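Local coordinates for cephalosporin acylase (Bacillus halodurans, PDB 2NLZ), which probably cleaves or transfers acyl groups bound in amide linkage, as an N-terminal nucleophile hydrolase of the gamma-glutamyltranspeptidase family, at residues Asp39-Gly44 and Ile48-Ala53; Pro31-Ala36 and Ala55-Val60; Gln491-Val494 and Lys499-Val502; His298-Ala303 and His448-Met453; Asp226-Phe231 and Gly237-Glu242. The protein carries 1 engineered substitution. One frame throughout, in Å; residues are numbered along the deposited sequence.

Interaction 1 (Asp39-Gly44 and Ile48-Ala53); sequences DILKAG and IDAAIA
I40 presses two branches against the helix of I48-A53, one turn apart. Its CG2 meets D49 CB at 3.5 Å and rests beside the backbone at A50, while CG1 lies on A53 CB at 3.8 Å. A beta-branched residue suits this place because its two arms spread from CB and reach both sites at once. Small residues suit the other wall: with only methyl groups on A50 and A53, I40 CA comes within 5.6 Å of A50 CA. L41 closes one flank, its CD1 standing 3.7 Å from A50 CB. All five touching residues are buried, and no hydrogen bond crosses between the segments.

The two segments form the turn end of a helical hairpin made by helices 31-42 and 47-61. Helix 31-42 stops in a Schellman motif: G44 N reaches back to L41 O at 3.2 Å, and the N-H of the following residue bonds to I40 O. G44 is the C-prime residue with positive phi (93°), where a side chain would jam against the preceding carbonyl oxygen. D49 meets I40 through CB; with CG beside its own backbone N (chi1 -70°), the carboxylate is placed at the backbone N-H groups of N46, N135 and L136, which probably offset its buried charge.

The other flank is looser. A43, where helical geometry ends, is exposed and does not touch I48-A53. D39 and K42 make no contact with that segment; instead, each forms a salt bridge with its counterpart, K42 or D39, of the second subunit.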
# COMPACT_ATOMS: atom_id res chain seq x y z
N ASP D 39 -8.15 13.94 -35.48
CA ASP D 39 -8.40 13.90 -36.92
C ASP D 39 -8.84 15.25 -37.46
O ASP D 39 -8.55 15.58 -38.61
CB ASP D 39 -9.46 12.86 -37.26
CG ASP D 39 -9.00 11.44 -36.96
OD1 ASP D 39 -9.87 10.53 -37.02
OD2 ASP D 39 -7.79 11.25 -36.67
N ILE D 40 -9.53 16.02 -36.63
CA ILE D 40 -10.00 17.33 -37.04
C ILE D 40 -8.86 18.34 -37.02
O ILE D 40 -8.76 19.18 -37.91
CB ILE D 40 -11.23 17.78 -36.22
CG1 ILE D 40 -12.50 17.48 -37.00
CG2 ILE D 40 -11.19 19.26 -35.92
CD1 ILE D 40 -12.69 16.01 -37.34
N LEU D 41 -8.00 18.21 -36.01
CA LEU D 41 -6.77 18.99 -35.95
C LEU D 41 -5.93 18.71 -37.21
O LEU D 41 -5.42 19.65 -37.82
CB LEU D 41 -6.00 18.65 -34.67
CG LEU D 41 -5.94 19.57 -33.44
CD1 LEU D 41 -7.04 20.60 -33.38
CD2 LEU D 41 -5.98 18.73 -32.17
N LYS D 42 -5.83 17.43 -37.59
CA LYS D 42 -5.18 17.00 -38.84
C LYS D 42 -5.71 17.70 -40.08
O LYS D 42 -4.93 18.19 -40.90
CB LYS D 42 -5.32 15.49 -39.06
CG LYS D 42 -4.02 14.72 -38.95
CD LYS D 42 -4.29 13.23 -38.80
CE LYS D 42 -3.09 12.52 -38.20
NZ LYS D 42 -3.49 11.31 -37.43
N ALA D 43 -7.03 17.75 -40.20
CA ALA D 43 -7.67 18.33 -41.38
C ALA D 43 -7.79 19.85 -41.31
O ALA D 43 -8.66 20.44 -41.94
CB ALA D 43 -9.03 17.68 -41.62
N GLY D 44 -6.92 20.48 -40.52
CA GLY D 44 -6.81 21.93 -40.49
C GLY D 44 -7.62 22.62 -39.42
O GLY D 44 -7.70 23.85 -39.39
N ILE D 48 -11.14 24.58 -31.05
CA ILE D 48 -12.60 24.69 -31.02
C ILE D 48 -13.21 23.62 -31.92
O ILE D 48 -14.09 22.86 -31.49
CB ILE D 48 -13.08 26.10 -31.45
CG1 ILE D 48 -12.67 27.16 -30.43
CG2 ILE D 48 -14.59 26.14 -31.63
CD1 ILE D 48 -11.35 27.87 -30.74
N ASP D 49 -12.73 23.55 -33.15
CA ASP D 49 -13.17 22.51 -34.07
C ASP D 49 -13.06 21.16 -33.41
O ASP D 49 -14.03 20.41 -33.36
CB ASP D 49 -12.35 22.54 -35.36
CG ASP D 49 -12.63 23.75 -36.21
OD1 ASP D 49 -13.81 23.99 -36.57
OD2 ASP D 49 -11.66 24.46 -36.55
N ALA D 50 -11.87 20.86 -32.87
CA ALA D 50 -11.59 19.59 -32.19
C ALA D 50 -12.55 19.29 -31.03
O ALA D 50 -12.94 18.15 -30.82
CB ALA D 50 -10.15 19.54 -31.71
N ALA D 51 -12.91 20.34 -30.29
CA ALA D 51 -13.82 20.21 -29.17
C ALA D 51 -15.18 19.75 -29.68
O ALA D 51 -15.77 18.82 -29.11
CB ALA D 51 -13.94 21.53 -28.46
N ILE D 52 -15.66 20.37 -30.75
CA ILE D 52 -16.93 20.00 -31.37
C ILE D 52 -16.85 18.58 -31.92
O ILE D 52 -17.76 17.79 -31.73
CB ILE D 52 -17.35 21.01 -32.47
CG1 ILE D 52 -17.50 22.41 -31.88
CG2 ILE D 52 -18.65 20.61 -33.12
CD1 ILE D 52 -17.46 23.53 -32.91
N ALA D 53 -15.73 18.24 -32.54
CA ALA D 53 -15.53 16.89 -33.04
C ALA D 53 -15.70 15.86 -31.94
O ALA D 53 -16.47 14.90 -32.07
CB ALA D 53 -14.15 16.75 -33.68

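Interaction 2 (Pro31-Ala36 and Ala55-Val60); sequences PLAAQA and ATALTV
A33 and A57 bring the two helices together, with A33 CA and A57 CA only 5.3 Å apart. These alanines bury the most surface in the contact, and their small size is what permits the approach: the axes of the short helical segments come within 8.5 Å, running at 150° to each other, close to antiparallel. A57 CB points at the opposite backbone and rests 4.0 Å from A33 CA. The same methyl meets A36 CB at 4.0 Å, so one group is shared by two residues nearly a turn apart on helix 31-42. A methyl suits a place this close to the facing backbone.

L58 comes next in buried surface. Its CG lies beside its backbone N, anti to the carbonyl carbon (chi1 -73°), and from there the branched end lies against A33, with CD2 at 3.7 Å from A33 CB. The leucine thus fills the flank that the alanine methyls are too short to occupy, and it also touches T28 of strand 24-28.

A34 and A55 point away from this contact; A34 packs on V26 and T28 of strand 24-28, A55 on F373 and Q375 of strand 370-376. The hairpin therefore lies on beta strands, in keeping with the layered helix-on-sheet sandwich of N-terminal nucleophile hydrolases. P144 of helix 143-151 packs on A36, and L32 touches A538 of the second subunit.

No polar atom bonds across the two segments. Cohesion here comes from dispersion between methyl groups and from the burial of apolar surface, which makes it depend on closeness and shape and not on bond direction.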
# COMPACT_ATOMS: atom_id res chain seq x y z
N PRO D 31 -11.53 7.10 -25.87
CA PRO D 31 -10.30 7.20 -26.67
C PRO D 31 -10.55 7.52 -28.15
O PRO D 31 -9.82 8.32 -28.74
CB PRO D 31 -9.66 5.82 -26.51
CG PRO D 31 -10.24 5.27 -25.27
CD PRO D 31 -11.65 5.79 -25.23
N LEU D 32 -11.60 6.91 -28.72
CA LEU D 32 -12.04 7.22 -30.08
C LEU D 32 -12.60 8.63 -30.23
O LEU D 32 -12.61 9.18 -31.32
CB LEU D 32 -13.06 6.19 -30.56
CG LEU D 32 -12.63 4.72 -30.61
CD1 LEU D 32 -13.86 3.85 -30.78
CD2 LEU D 32 -11.61 4.44 -31.71
N ALA D 33 -13.10 9.21 -29.14
CA ALA D 33 -13.56 10.61 -29.17
C ALA D 33 -12.36 11.54 -29.25
O ALA D 33 -12.35 12.47 -30.04
CB ALA D 33 -14.44 10.94 -27.96
N ALA D 34 -11.35 11.26 -28.43
CA ALA D 34 -10.08 11.97 -28.52
C ALA D 34 -9.50 11.86 -29.93
O ALA D 34 -8.99 12.83 -30.49
CB ALA D 34 -9.09 11.44 -27.48
N GLN D 35 -9.63 10.66 -30.51
CA GLN D 35 -9.18 10.40 -31.86
C GLN D 35 -9.86 11.30 -32.89
O GLN D 35 -9.22 11.74 -33.84
CB GLN D 35 -9.38 8.92 -32.21
CG GLN D 35 -8.57 8.42 -33.41
CD GLN D 35 -7.06 8.40 -33.16
OE1 GLN D 35 -6.59 8.50 -32.02
NE2 GLN D 35 -6.31 8.25 -34.24
N ALA D 36 -11.14 11.59 -32.67
CA ALA D 36 -11.91 12.48 -33.53
C ALA D 36 -11.33 13.89 -33.53
O ALA D 36 -11.11 14.47 -34.58
CB ALA D 36 -13.38 12.51 -33.10
N ALA D 55 -17.05 16.32 -28.93
CA ALA D 55 -18.32 16.40 -28.22
C ALA D 55 -19.36 15.57 -28.94
O ALA D 55 -20.04 14.74 -28.33
CB ALA D 55 -18.78 17.84 -28.11
N THR D 56 -19.46 15.79 -30.25
CA THR D 56 -20.42 15.08 -31.09
C THR D 56 -20.08 13.60 -31.17
O THR D 56 -20.98 12.77 -31.27
CB THR D 56 -20.50 15.67 -32.51
OG1 THR D 56 -19.18 15.80 -33.06
CG2 THR D 56 -21.16 17.03 -32.49
N ALA D 57 -18.78 13.29 -31.15
CA ALA D 57 -18.33 11.90 -31.11
C ALA D 57 -18.83 11.19 -29.85
O ALA D 57 -19.33 10.07 -29.94
CB ALA D 57 -16.81 11.82 -31.19
N LEU D 58 -18.71 11.87 -28.71
CA LEU D 58 -19.14 11.36 -27.40
C LEU D 58 -20.63 11.07 -27.34
O LEU D 58 -21.09 10.21 -26.59
CB LEU D 58 -18.77 12.36 -26.29
CG LEU D 58 -17.29 12.47 -25.91
CD1 LEU D 58 -16.98 13.76 -25.16
CD2 LEU D 58 -16.83 11.27 -25.12
N THR D 59 -21.38 11.82 -28.15
CA THR D 59 -22.82 11.66 -28.30
C THR D 59 -23.17 10.25 -28.79
O THR D 59 -24.23 9.72 -28.47
CB THR D 59 -23.36 12.75 -29.21
OG1 THR D 59 -24.17 13.64 -28.44
CG2 THR D 59 -24.18 12.19 -30.35
N VAL D 60 -22.25 9.65 -29.53
CA VAL D 60 -22.43 8.32 -30.06
C VAL D 60 -21.66 7.30 -29.23
O VAL D 60 -22.13 6.18 -29.02
CB VAL D 60 -21.96 8.24 -31.51
CG1 VAL D 60 -22.02 6.80 -32.02
CG2 VAL D 60 -22.76 9.20 -32.41

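Interaction 3 (Gln491-Val494 and Lys499-Val502); sequences QALV and KIQV
L493 and V494 meet I500 inside a beta-alpha-beta unit, in which helix 487-495 follows strand 478-481 and leads back to strand 499-502, parallel to the first. The contact packs the last turns of the helix on the returning strand, and I500 is the residue of the strand that does the touching. Its side chain points to the helix, whereas K499 and Q501, its neighbours in the alternating pattern of a strand, point away.

V494 CG2 sits against the root of the isoleucine, 3.8 Å from I500 CB and equally close to CG1. It is this branch, beside the backbone N, that faces the strand, since CG1 takes the position anti to that N (chi1 -178°). L493 approaches farther along the same side chain: its CB lies 4.1 Å from I500 CG1, and its CD1 stands 4.1 Å from I500 CD1. Both pairs of side chains run at a slant to one another, without hydrogen bonds. Branched aliphatic residues suit such a place, giving breadth close to the backbone. With an alanine here in place of I500, the removal of everything beyond CB is likely to open a gap beneath L493 and leave V494 CG2 with only the CB methyl to meet.

V494 is exposed, and L504 of the third subunit packs on I500. Within the chain, I500 also touches V479 and V481 of strand 478-481, which is backbone-bonded to K499 and Q501, while L493 reaches V294 of helix 294-314.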
# COMPACT_ATOMS: atom_id res chain seq x y z
N GLN D 491 -9.96 8.72 9.67
CA GLN D 491 -10.38 8.50 11.04
C GLN D 491 -10.14 9.70 11.97
O GLN D 491 -10.87 9.89 12.94
CB GLN D 491 -9.76 7.23 11.58
CG GLN D 491 -10.51 6.00 11.12
CD GLN D 491 -9.71 4.74 11.34
OE1 GLN D 491 -8.51 4.78 11.58
NE2 GLN D 491 -10.39 3.60 11.26
N ALA D 492 -9.14 10.52 11.66
CA ALA D 492 -8.92 11.75 12.38
C ALA D 492 -10.04 12.76 12.07
O ALA D 492 -10.44 13.55 12.94
CB ALA D 492 -7.55 12.34 12.06
N LEU D 493 -10.58 12.69 10.86
CA LEU D 493 -11.72 13.52 10.46
C LEU D 493 -12.99 13.12 11.19
O LEU D 493 -13.85 13.96 11.46
CB LEU D 493 -11.95 13.45 8.96
CG LEU D 493 -10.92 14.19 8.11
CD1 LEU D 493 -11.13 13.85 6.65
CD2 LEU D 493 -11.02 15.68 8.33
N VAL D 494 -13.11 11.83 11.50
CA VAL D 494 -14.27 11.30 12.22
C VAL D 494 -14.29 11.77 13.68
O VAL D 494 -15.36 12.11 14.23
CB VAL D 494 -14.33 9.75 12.17
CG1 VAL D 494 -15.57 9.21 12.88
CG2 VAL D 494 -14.32 9.27 10.74
N LYS D 499 -19.02 12.59 9.47
CA LYS D 499 -19.55 11.25 9.21
C LYS D 499 -18.94 10.72 7.92
O LYS D 499 -19.55 10.80 6.86
CB LYS D 499 -21.08 11.27 9.11
CG LYS D 499 -21.84 11.70 10.38
CD LYS D 499 -21.96 10.57 11.41
CE LYS D 499 -22.49 11.07 12.75
NZ LYS D 499 -21.48 11.83 13.55
N ILE D 500 -17.73 10.19 8.03
CA ILE D 500 -16.96 9.71 6.88
C ILE D 500 -17.37 8.29 6.50
O ILE D 500 -17.50 7.42 7.36
CB ILE D 500 -15.43 9.74 7.15
CG1 ILE D 500 -14.96 11.16 7.46
CG2 ILE D 500 -14.64 9.16 5.97
CD1 ILE D 500 -14.83 12.05 6.25
N GLN D 501 -17.60 8.09 5.20
CA GLN D 501 -17.85 6.78 4.63
C GLN D 501 -16.95 6.48 3.43
O GLN D 501 -16.94 7.22 2.43
CB GLN D 501 -19.31 6.66 4.21
CG GLN D 501 -19.66 5.27 3.71
CD GLN D 501 -20.98 5.22 2.95
OE1 GLN D 501 -21.55 4.15 2.76
NE2 GLN D 501 -21.46 6.39 2.51
N VAL D 502 -16.20 5.38 3.53
CA VAL D 502 -15.41 4.89 2.40
C VAL D 502 -16.37 4.27 1.40
O VAL D 502 -17.16 3.39 1.74
CB VAL D 502 -14.36 3.85 2.85
CG1 VAL D 502 -13.60 3.32 1.66
CG2 VAL D 502 -13.40 4.47 3.84

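Interaction 4 (His298-Ala303 and His448-Met453); sequences HKQIEA and HMQVMM
Q300 is the residue of H298-A303 on which M449 and M453 converge; those before it in sequence face other parts of the protein. H298 bonds through ND1 to H498 NE2, and K299 makes a salt bridge with D295.

At Q300 the contact begins. M449 puts its CG anti to the backbone N (chi1 -163°), runs out straight to SD and bends there, bringing CE to 3.3 Å from Q300 O and 3.7 Å from Q300 CB. M453 slides past the glutamine in the opposite direction, its CE at 3.3 Å from Q300 CG and its SD at 3.8 Å from Q300 NE2. Q450 touches more lightly, with CG 4.2 Å from Q300 NE2. Q300 OE1, on a buried residue, is bonded to W471 NE1, and W471 O accepts a bond from Q450 NE2, so this tryptophan links both helices.

I301 turns away and touches W471. E302 pairs with K305 and takes the N-H of L346. A303 points to H448-M453 but has no close contact with it, and packs on I282.

The segment axes stay 11.2 Å apart at an angle of 144°, a separation that long side chains must span. Flexible, polarisable methionines suit that gap: they fit round the stem of Q300 and its neighbouring polar atoms, chiefly by dispersion, while the directional bonding of its amide oxygen is left to W471.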
# COMPACT_ATOMS: atom_id res chain seq x y z
N HIS D 298 -9.85 19.02 6.27
CA HIS D 298 -10.90 19.63 7.08
C HIS D 298 -11.35 20.97 6.52
O HIS D 298 -12.54 21.16 6.25
CB HIS D 298 -10.45 19.80 8.53
CG HIS D 298 -11.51 20.36 9.43
ND1 HIS D 298 -12.67 19.67 9.74
CD2 HIS D 298 -11.58 21.53 10.11
CE1 HIS D 298 -13.41 20.40 10.56
NE2 HIS D 298 -12.77 21.53 10.80
N LYS D 299 -10.40 21.88 6.34
CA LYS D 299 -10.70 23.20 5.79
C LYS D 299 -11.31 23.10 4.38
O LYS D 299 -12.31 23.77 4.10
CB LYS D 299 -9.46 24.10 5.82
CG LYS D 299 -9.03 24.50 7.22
CD LYS D 299 -7.59 25.00 7.23
CE LYS D 299 -7.16 25.45 8.61
NZ LYS D 299 -5.72 25.80 8.61
N GLN D 300 -10.74 22.25 3.52
CA GLN D 300 -11.33 21.96 2.21
C GLN D 300 -12.81 21.64 2.38
O GLN D 300 -13.65 22.40 1.91
CB GLN D 300 -10.66 20.76 1.53
CG GLN D 300 -9.31 21.03 0.90
CD GLN D 300 -8.75 19.83 0.13
OE1 GLN D 300 -8.70 18.73 0.65
NE2 GLN D 300 -8.33 20.06 -1.11
N ILE D 301 -13.10 20.54 3.08
CA ILE D 301 -14.46 20.01 3.27
C ILE D 301 -15.42 21.02 3.92
O ILE D 301 -16.57 21.17 3.48
CB ILE D 301 -14.45 18.66 4.07
CG1 ILE D 301 -13.75 17.56 3.27
CG2 ILE D 301 -15.85 18.18 4.41
CD1 ILE D 301 -13.23 16.41 4.11
N GLU D 302 -14.95 21.74 4.94
CA GLU D 302 -15.80 22.74 5.59
C GLU D 302 -16.17 23.91 4.69
O GLU D 302 -17.34 24.29 4.63
CB GLU D 302 -15.15 23.23 6.88
CG GLU D 302 -15.00 22.16 7.94
CD GLU D 302 -16.32 21.68 8.53
OE1 GLU D 302 -17.06 20.92 7.86
OE2 GLU D 302 -16.59 22.05 9.69
N ALA D 303 -15.18 24.46 3.99
CA ALA D 303 -15.38 25.57 3.04
C ALA D 303 -16.34 25.17 1.93
O ALA D 303 -17.27 25.91 1.59
CB ALA D 303 -14.04 26.02 2.45
N HIS D 448 -13.65 20.43 -8.71
CA HIS D 448 -12.99 21.66 -9.12
C HIS D 448 -12.13 22.22 -7.98
O HIS D 448 -11.00 22.66 -8.20
CB HIS D 448 -14.02 22.70 -9.55
CG HIS D 448 -14.52 22.52 -10.95
ND1 HIS D 448 -14.83 23.58 -11.77
CD2 HIS D 448 -14.75 21.40 -11.68
CE1 HIS D 448 -15.24 23.13 -12.94
NE2 HIS D 448 -15.21 21.81 -12.91
N MET D 449 -12.65 22.18 -6.75
CA MET D 449 -11.88 22.69 -5.62
C MET D 449 -10.65 21.83 -5.40
O MET D 449 -9.57 22.36 -5.11
CB MET D 449 -12.71 22.76 -4.34
CG MET D 449 -12.06 23.65 -3.28
SD MET D 449 -12.79 23.73 -1.61
CE MET D 449 -12.84 22.01 -1.24
N GLN D 450 -10.81 20.52 -5.54
CA GLN D 450 -9.70 19.61 -5.30
C GLN D 450 -8.59 19.75 -6.34
O GLN D 450 -7.45 19.94 -5.95
CB GLN D 450 -10.17 18.16 -5.10
CG GLN D 450 -10.87 17.97 -3.75
CD GLN D 450 -11.68 16.68 -3.67
OE1 GLN D 450 -11.13 15.60 -3.49
NE2 GLN D 450 -13.00 16.80 -3.77
N VAL D 451 -8.93 19.73 -7.64
CA VAL D 451 -7.87 19.88 -8.66
C VAL D 451 -7.20 21.24 -8.58
O VAL D 451 -5.99 21.34 -8.82
CB VAL D 451 -8.32 19.58 -10.14
CG1 VAL D 451 -8.98 18.23 -10.27
CG2 VAL D 451 -9.21 20.67 -10.68
N MET D 452 -7.96 22.28 -8.22
CA MET D 452 -7.38 23.62 -8.11
C MET D 452 -6.37 23.71 -6.97
O MET D 452 -5.29 24.28 -7.13
CB MET D 452 -8.46 24.72 -8.00
CG MET D 452 -9.11 25.13 -9.34
SD MET D 452 -7.92 25.61 -10.61
CE MET D 452 -7.59 24.08 -11.49
N MET D 453 -6.72 23.12 -5.84
CA MET D 453 -5.80 23.11 -4.70
C MET D 453 -4.63 22.15 -4.93
O MET D 453 -3.50 22.44 -4.55
CB MET D 453 -6.54 22.77 -3.43
CG MET D 453 -7.44 23.87 -3.01
SD MET D 453 -7.72 23.76 -1.25
CE MET D 453 -9.46 23.48 -1.28

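Interaction 5 (Asp226-Phe231 and Gly237-Glu242); sequences DQIHAF and GYLTKE
H229 lays one face of its ring under K241, whose CG stands 4.0 Å from the ring centroid, 29° off the normal, in a CH-pi contact. The imidazole is placed there by its first torsion: CG lies anti to the backbone N (chi1 169°), directed to the loop. At the ring's edge, in its plane, T240 CA approaches H229 ND1 to 3.3 Å.

K241 then continues extended across the ring, its CE 3.7 Å from H229 CD2, and crosses D226, whose OD2 lies 3.3 Å from K241 CE. The ammonium is farther, K241 NZ to D226 OD2 being 4.2 Å, too long for a salt bridge though probably attractive.

This is a helix-loop-helix connection, in which T240 is the N-cap of helix 241-245. Its OG1 sits between backbone N and carbonyl carbon (chi1 65°) and bonds to D243 N, a task suited to a short hydroxyl side chain. With the imidazole of H229 replaced by an alanine, the K241 methylenes would probably lose their flat support and be less fixed in rotation, D226 remaining their other neighbour.

On the buried side I228 CG2 meets L239 CD1 at 3.7 Å, and both residues also touch L244.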
# COMPACT_ATOMS: atom_id res chain seq x y z
N ASP D 226 -39.65 19.52 -35.93
CA ASP D 226 -41.00 19.01 -36.18
C ASP D 226 -41.20 17.59 -35.66
O ASP D 226 -42.26 17.27 -35.12
CB ASP D 226 -41.34 19.08 -37.67
CG ASP D 226 -41.49 20.50 -38.17
OD1 ASP D 226 -41.39 20.70 -39.39
OD2 ASP D 226 -41.71 21.42 -37.35
N GLN D 227 -40.19 16.74 -35.84
CA GLN D 227 -40.24 15.36 -35.36
C GLN D 227 -40.22 15.28 -33.84
O GLN D 227 -40.87 14.42 -33.25
CB GLN D 227 -39.06 14.56 -35.90
CG GLN D 227 -39.20 14.18 -37.35
CD GLN D 227 -38.15 13.17 -37.78
OE1 GLN D 227 -37.42 13.40 -38.74
NE2 GLN D 227 -38.07 12.05 -37.06
N ILE D 228 -39.47 16.19 -33.23
CA ILE D 228 -39.38 16.30 -31.78
C ILE D 228 -40.71 16.78 -31.22
O ILE D 228 -41.24 16.19 -30.28
CB ILE D 228 -38.24 17.26 -31.34
CG1 ILE D 228 -36.87 16.66 -31.66
CG2 ILE D 228 -38.30 17.54 -29.86
CD1 ILE D 228 -35.76 17.68 -31.65
N HIS D 229 -41.26 17.83 -31.82
CA HIS D 229 -42.54 18.40 -31.40
C HIS D 229 -43.68 17.39 -31.48
O HIS D 229 -44.52 17.33 -30.58
CB HIS D 229 -42.87 19.66 -32.21
CG HIS D 229 -44.27 20.17 -32.02
ND1 HIS D 229 -44.65 20.94 -30.94
CD2 HIS D 229 -45.39 20.00 -32.77
CE1 HIS D 229 -45.93 21.23 -31.04
NE2 HIS D 229 -46.41 20.67 -32.14
N ALA D 230 -43.69 16.61 -32.56
CA ALA D 230 -44.77 15.67 -32.84
C ALA D 230 -44.81 14.54 -31.83
O ALA D 230 -45.89 14.13 -31.40
CB ALA D 230 -44.66 15.12 -34.26
N PHE D 231 -43.64 14.04 -31.45
CA PHE D 231 -43.55 12.94 -30.50
C PHE D 231 -43.96 13.35 -29.08
O PHE D 231 -44.57 12.57 -28.34
CB PHE D 231 -42.15 12.32 -30.50
CG PHE D 231 -42.04 11.07 -29.68
CD1 PHE D 231 -42.57 9.87 -30.14
CD2 PHE D 231 -41.43 11.09 -28.44
CE1 PHE D 231 -42.47 8.70 -29.39
CE2 PHE D 231 -41.34 9.93 -27.68
CZ PHE D 231 -41.86 8.74 -28.17
N GLY D 237 -46.44 15.88 -23.74
CA GLY D 237 -45.27 16.64 -23.30
C GLY D 237 -45.54 18.14 -23.32
O GLY D 237 -46.61 18.57 -23.73
N TYR D 238 -44.56 18.92 -22.87
CA TYR D 238 -44.71 20.37 -22.83
C TYR D 238 -43.81 21.05 -23.87
O TYR D 238 -43.99 22.23 -24.18
CB TYR D 238 -44.43 20.91 -21.42
CG TYR D 238 -45.43 20.45 -20.39
CD1 TYR D 238 -46.61 21.16 -20.16
CD2 TYR D 238 -45.21 19.30 -19.64
CE1 TYR D 238 -47.53 20.73 -19.22
CE2 TYR D 238 -46.12 18.86 -18.70
CZ TYR D 238 -47.28 19.58 -18.49
OH TYR D 238 -48.19 19.14 -17.55
N LEU D 239 -42.87 20.27 -24.40
CA LEU D 239 -41.92 20.74 -25.38
C LEU D 239 -42.56 20.97 -26.76
O LEU D 239 -43.12 20.05 -27.35
CB LEU D 239 -40.79 19.72 -25.49
CG LEU D 239 -39.34 20.20 -25.64
CD1 LEU D 239 -38.80 19.90 -27.01
CD2 LEU D 239 -39.24 21.67 -25.34
N THR D 240 -42.48 22.20 -27.26
CA THR D 240 -43.09 22.54 -28.54
C THR D 240 -42.06 22.97 -29.58
O THR D 240 -40.88 23.16 -29.24
CB THR D 240 -44.14 23.67 -28.40
OG1 THR D 240 -43.48 24.88 -27.99
CG2 THR D 240 -45.22 23.30 -27.39
N LYS D 241 -42.51 23.12 -30.83
CA LYS D 241 -41.72 23.69 -31.92
C LYS D 241 -41.16 25.03 -31.50
O LYS D 241 -39.97 25.28 -31.65
CB LYS D 241 -42.60 23.94 -33.14
CG LYS D 241 -42.83 22.77 -34.06
CD LYS D 241 -43.79 23.20 -35.17
CE LYS D 241 -44.54 22.02 -35.75
NZ LYS D 241 -45.69 22.47 -36.60
N GLU D 242 -42.04 25.87 -30.97
CA GLU D 242 -41.73 27.27 -30.66
C GLU D 242 -40.75 27.42 -29.51
O GLU D 242 -40.03 28.43 -29.43
CB GLU D 242 -43.01 28.06 -30.39
CG GLU D 242 -43.85 28.31 -31.64
CD GLU D 242 -45.33 28.07 -31.41
OE1 GLU D 242 -45.99 28.95 -30.82
OE2 GLU D 242 -45.82 27.00 -31.81

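How the interactions relate
Along the chain, interaction 1 lies within the span bracketed by interaction 2, and interactions 5, 4 and 3 follow. Interactions 1 and 2 share helices 31-42 and 47-61, with centres 11 Å apart; A53 CB meets A36 O at 3.9 Å, so they are successive levels of one hairpin, which also borders the second subunit. Interactions 3 and 4 form another cluster, centres 16 Å apart, where L493 CD1 packs on I301 CD1 at 4.2 Å and so ties the beta-alpha-beta unit to helix 294-314. Interaction 5 stands apart, its centre 49 Å from that of interaction 3, across the chain's centre. Four contacts close short spans of chain, while interaction 4 joins segments 145 residues apart.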